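Local coordinates for protein threonine phosphate decarboxylase-like enzyme (Sulfurospirillum multivorans, PDB 6OUX) that decarboxylates L-serine O-phosphate to ethanolamine O-phosphate with the help of pyridoxal phosphate, supplying a precursor for norcobamide biosynthesis, at residues M114-E119 / T173-N178; I194-L199 / P203-D208. All coordinates share one frame; numbering follows the deposited sequence.

Contact 1 of 2, residues M114-E119 / T173-N178; sequences MLLQQE and TVVLIN
Leu116 of helix 108-116 meets Thr173 and Val175 of strand 173-177, one of the central parallel strands in the seven-stranded mixed sheet characteristic of fold-type I PLP enzymes, consistent with membership of the aminotransferase class I and II family. The contact is purely apolar and small, with 94 Å² buried in total. The backbones stay well apart, the closest CA atoms being those of Leu116 and Thr173 at 8.2 Å, and side-chain tips bridge the interval. Following Leu116 outward shows how. Leu116 CB does not reach the strand, since it lies 6.1 Å from Thr173 CG2. With chi1 at -68°, CG stands opposite the carbonyl carbon; Leu116 CG is 4.8 Å from Val175 CG2, not yet in contact. At the tip, Leu116 CD1 runs on in the extended line of the chain and stays 4.5 Å from Val175 CG2, while CD2 makes the closer contacts. Leu116 CD2 lies 3.8 Å from Thr173 CG2 and 4.2 Å from Val175 CG2, thereby touching two residues on the same face of the strand. The Leu116 and Thr173 side chains run obliquely to each other. Leu116 also packs on Val124 of strand 123-128 and on Tyr134, in a buried layer between helix and sheet. Val175 lies about 8 Å, side chain to side chain, from Asn181, a binding residue for O-phospho-L-serine. In Thr173 the two branches divide the work: CG2, anti to the backbone N, serves Leu116, whereas OG1 accepts a hydrogen bond from Arg204 NE.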
# COMPACT_ATOMS: atom_id res chain seq x y z
N MET A 114 -10.04 8.34 0.43
CA MET A 114 -9.48 9.29 -0.60
C MET A 114 -10.57 10.11 -1.28
O MET A 114 -10.46 11.33 -1.35
CB MET A 114 -8.60 8.55 -1.60
CG MET A 114 -8.14 9.32 -2.87
SD MET A 114 -7.45 8.28 -4.20
CE MET A 114 -9.00 7.82 -4.98
N LEU A 115 -11.67 9.47 -1.69
CA LEU A 115 -12.80 10.18 -2.25
C LEU A 115 -13.41 11.23 -1.32
O LEU A 115 -13.71 12.35 -1.73
CB LEU A 115 -13.89 9.18 -2.70
CG LEU A 115 -13.49 8.27 -3.88
CD1 LEU A 115 -14.57 7.23 -4.13
CD2 LEU A 115 -13.25 9.11 -5.13
N LEU A 116 -13.61 10.86 -0.06
CA LEU A 116 -14.31 11.74 0.85
C LEU A 116 -13.43 12.89 1.34
O LEU A 116 -13.97 13.91 1.82
CB LEU A 116 -14.86 10.93 2.03
CG LEU A 116 -15.98 9.93 1.74
CD1 LEU A 116 -16.43 9.30 3.06
CD2 LEU A 116 -17.21 10.47 1.06
N GLN A 117 -12.12 12.77 1.22
CA GLN A 117 -11.21 13.85 1.60
C GLN A 117 -11.11 14.98 0.55
O GLN A 117 -10.41 15.97 0.74
CB GLN A 117 -9.78 13.29 1.77
CG GLN A 117 -9.50 12.56 3.05
CD GLN A 117 -8.11 11.88 3.01
OE1 GLN A 117 -7.65 11.41 1.97
NE2 GLN A 117 -7.44 11.86 4.15
N GLN A 118 -11.73 14.83 -0.59
CA GLN A 118 -11.53 15.81 -1.64
C GLN A 118 -12.32 17.05 -1.23
O GLN A 118 -13.32 16.96 -0.48
CB GLN A 118 -11.99 15.26 -3.00
CG GLN A 118 -11.37 13.91 -3.39
CD GLN A 118 -9.84 13.94 -3.56
OE1 GLN A 118 -9.03 13.48 -2.69
NE2 GLN A 118 -9.43 14.47 -4.69
N GLU A 119 -11.88 18.23 -1.69
CA GLU A 119 -12.54 19.47 -1.25
C GLU A 119 -13.96 19.69 -1.78
O GLU A 119 -14.77 20.34 -1.13
CB GLU A 119 -11.64 20.69 -1.44
CG GLU A 119 -11.35 21.10 -2.87
CD GLU A 119 -10.35 22.26 -2.94
OE1 GLU A 119 -10.02 22.84 -1.86
OE2 GLU A 119 -9.88 22.57 -4.06
N THR A 173 -22.56 14.12 -1.81
CA THR A 173 -21.94 12.77 -1.91
C THR A 173 -22.75 11.83 -1.01
O THR A 173 -23.15 12.19 0.12
CB THR A 173 -20.49 12.80 -1.43
OG1 THR A 173 -19.77 13.80 -2.17
CG2 THR A 173 -19.74 11.41 -1.62
N VAL A 174 -23.05 10.66 -1.54
CA VAL A 174 -23.67 9.60 -0.76
C VAL A 174 -22.76 8.34 -0.81
O VAL A 174 -22.06 8.13 -1.81
CB VAL A 174 -25.03 9.34 -1.42
CG1 VAL A 174 -25.57 7.98 -1.21
CG2 VAL A 174 -26.01 10.49 -1.06
N VAL A 175 -22.72 7.59 0.30
CA VAL A 175 -22.04 6.23 0.36
C VAL A 175 -23.06 5.12 0.65
O VAL A 175 -23.77 5.20 1.63
CB VAL A 175 -20.97 6.17 1.41
CG1 VAL A 175 -20.22 4.81 1.39
CG2 VAL A 175 -19.99 7.31 1.24
N LEU A 176 -23.19 4.15 -0.28
CA LEU A 176 -24.02 2.99 -0.10
C LEU A 176 -23.07 1.77 -0.11
O LEU A 176 -22.08 1.69 -0.87
CB LEU A 176 -25.07 2.85 -1.19
CG LEU A 176 -26.07 4.02 -1.39
CD1 LEU A 176 -26.99 3.82 -2.58
CD2 LEU A 176 -26.93 4.18 -0.15
N ILE A 177 -23.29 0.87 0.80
CA ILE A 177 -22.54 -0.37 0.89
C ILE A 177 -23.53 -1.50 0.52
O ILE A 177 -24.52 -1.67 1.23
CB ILE A 177 -21.99 -0.61 2.26
CG1 ILE A 177 -21.36 0.66 2.87
CG2 ILE A 177 -20.98 -1.79 2.26
CD1 ILE A 177 -20.18 1.21 2.14
N ASN A 178 -23.31 -2.24 -0.54
CA ASN A 178 -24.33 -3.17 -1.02
C ASN A 178 -23.65 -4.43 -1.57
O ASN A 178 -22.99 -4.36 -2.60
CB ASN A 178 -25.21 -2.51 -2.07
CG ASN A 178 -26.45 -3.29 -2.33
OD1 ASN A 178 -27.12 -3.76 -1.39
ND2 ASN A 178 -26.76 -3.49 -3.59

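Contact 2 of 2, residues I194-L199 / P203-D208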
# COMPACT_ATOMS: atom_id res chain seq x y z
N ILE A 194 -34.14 1.94 -9.66
CA ILE A 194 -35.16 2.91 -9.18
C ILE A 194 -34.56 3.99 -8.32
O ILE A 194 -34.75 5.19 -8.58
CB ILE A 194 -36.29 2.19 -8.42
CG1 ILE A 194 -37.02 1.27 -9.38
CG2 ILE A 194 -37.28 3.19 -7.81
CD1 ILE A 194 -37.79 0.21 -8.64
N LEU A 195 -33.78 3.59 -7.33
CA LEU A 195 -33.08 4.55 -6.45
C LEU A 195 -32.21 5.49 -7.25
O LEU A 195 -32.31 6.74 -7.11
CB LEU A 195 -32.29 3.81 -5.37
CG LEU A 195 -31.42 4.62 -4.38
CD1 LEU A 195 -31.22 3.84 -3.09
CD2 LEU A 195 -30.06 5.06 -4.96
N LEU A 196 -31.36 4.91 -8.14
CA LEU A 196 -30.39 5.74 -8.89
C LEU A 196 -31.04 6.66 -9.93
O LEU A 196 -30.57 7.77 -10.17
CB LEU A 196 -29.33 4.87 -9.62
CG LEU A 196 -28.39 4.11 -8.69
CD1 LEU A 196 -27.53 3.16 -9.49
CD2 LEU A 196 -27.55 5.06 -7.86
N LYS A 197 -32.11 6.23 -10.53
CA LYS A 197 -32.84 7.14 -11.38
C LYS A 197 -33.33 8.40 -10.62
O LYS A 197 -33.14 9.54 -11.09
CB LYS A 197 -34.03 6.44 -12.01
CG LYS A 197 -33.60 5.45 -13.06
CD LYS A 197 -34.80 4.70 -13.61
CE LYS A 197 -34.61 4.35 -15.09
NZ LYS A 197 -33.26 3.73 -15.36
N ARG A 198 -33.93 8.17 -9.47
CA ARG A 198 -34.44 9.25 -8.60
C ARG A 198 -33.35 10.14 -8.03
O ARG A 198 -33.60 11.34 -7.75
CB ARG A 198 -35.27 8.63 -7.47
CG ARG A 198 -35.84 9.57 -6.44
CD ARG A 198 -37.00 8.96 -5.67
NE ARG A 198 -37.51 9.89 -4.68
CZ ARG A 198 -38.39 9.61 -3.72
NH1 ARG A 198 -38.91 8.38 -3.58
NH2 ARG A 198 -38.70 10.55 -2.85
N LEU A 199 -32.17 9.58 -7.80
CA LEU A 199 -31.05 10.36 -7.25
C LEU A 199 -30.05 10.87 -8.26
O LEU A 199 -28.90 11.16 -7.93
CB LEU A 199 -30.36 9.58 -6.15
CG LEU A 199 -31.32 9.24 -4.99
CD1 LEU A 199 -30.54 8.54 -3.89
CD2 LEU A 199 -32.01 10.47 -4.38
N PRO A 203 -24.30 14.69 -7.03
CA PRO A 203 -23.05 14.68 -7.73
C PRO A 203 -22.30 13.30 -7.72
O PRO A 203 -21.79 12.84 -8.76
CB PRO A 203 -22.27 15.75 -7.00
CG PRO A 203 -23.33 16.76 -6.62
CD PRO A 203 -24.38 15.84 -6.12
N ARG A 204 -22.26 12.64 -6.58
CA ARG A 204 -21.46 11.42 -6.40
C ARG A 204 -22.24 10.43 -5.60
O ARG A 204 -22.58 10.72 -4.44
CB ARG A 204 -20.12 11.75 -5.67
CG ARG A 204 -19.08 12.49 -6.53
CD ARG A 204 -17.99 13.06 -5.66
NE ARG A 204 -18.54 14.17 -4.92
CZ ARG A 204 -18.68 15.40 -5.44
NH1 ARG A 204 -18.30 15.68 -6.69
NH2 ARG A 204 -19.22 16.37 -4.72
N ILE A 205 -22.50 9.25 -6.19
CA ILE A 205 -23.12 8.17 -5.49
C ILE A 205 -22.09 7.03 -5.52
O ILE A 205 -21.87 6.42 -6.60
CB ILE A 205 -24.46 7.72 -6.14
CG1 ILE A 205 -25.46 8.90 -6.10
CG2 ILE A 205 -24.94 6.48 -5.39
CD1 ILE A 205 -26.79 8.60 -6.71
N ILE A 206 -21.47 6.82 -4.37
CA ILE A 206 -20.41 5.86 -4.17
C ILE A 206 -21.02 4.59 -3.71
O ILE A 206 -21.76 4.58 -2.72
CB ILE A 206 -19.40 6.31 -3.10
CG1 ILE A 206 -18.64 7.53 -3.61
CG2 ILE A 206 -18.47 5.15 -2.77
CD1 ILE A 206 -18.01 8.33 -2.50
N ILE A 207 -20.77 3.51 -4.44
CA ILE A 207 -21.36 2.21 -4.08
C ILE A 207 -20.22 1.25 -3.87
O ILE A 207 -19.51 0.87 -4.83
CB ILE A 207 -22.28 1.66 -5.20
CG1 ILE A 207 -23.36 2.68 -5.58
CG2 ILE A 207 -22.89 0.36 -4.73
CD1 ILE A 207 -24.27 2.34 -6.75
N ASP A 208 -20.08 0.81 -2.63
CA ASP A 208 -19.13 -0.24 -2.23
C ASP A 208 -19.78 -1.63 -2.40
O ASP A 208 -20.64 -2.06 -1.57
CB ASP A 208 -18.61 -0.01 -0.81
CG ASP A 208 -17.60 -1.05 -0.38
OD1 ASP A 208 -17.24 -1.99 -1.11
OD2 ASP A 208 -17.16 -0.90 0.78
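Apolar packing dominates between Leu196 and Leu199 of segment 194-199 and Ile205 and Ile207 of segment 203-208, with 172 Å² buried. Leu196 uses both of its methyls: Leu196 CD2 rests 3.8 Å from Ile205 CD1 and 3.9 Å from Ile205 CG2, while Leu196 CD1 reaches along the strand to Ile207 CD1 at 4.3 Å. Ile205 supplies the largest share of the surface. Its chi1 of -61° sets CG1 opposite the carbonyl carbon and, with an extended chi2 of 179°, carries Ile205 CD1 out to segment 194-199, 3.7 Å from Leu199 CB.

Polar atoms are marginal to the interface. Leu199 O lies 3.5 Å from Ile205 CD1, a van der Waals approach, and it also takes a weak hydrogen bond from Asn235 ND2. Leu199 N is hydrogen-bonded to Leu195 O (2.9 Å). Charges lie off the contact: Arg198 forms salt bridges with Asp160 and Glu167.

In the fold, this is the return half of the beta-alpha-beta unit formed by strand 173-177, helix 189-198 and strand 204-208. Helix 159-169 flanks it through Leu195 and Leu199, and strand 236-241 through Leu196 and Ile207.

How the contacts relate
Both contacts are buried, and each sets a helix against one of two neighbouring parallel strands of the same sheet, but from opposite faces: helix 108-116 packs on the face bearing Thr173, Val175 and Ile206, helix 189-198 on the one bearing Ile205 and Ile207. Contact 1 joins elements distant in sequence through a single leucine; contact 2 joins consecutive elements through two leucines and nearly twice the buried surface. Between them, the strands are held by probable backbone hydrogen bonds, Leu176 N to Ile206 O (2.9 Å) and Asp208 N to Leu176 O (2.8 Å). Thr173 CG2 also packs on Ile206 CD1 at 3.6 Å. The two helix-strand interfaces are apolar, whereas the strands are joined by backbone bonds.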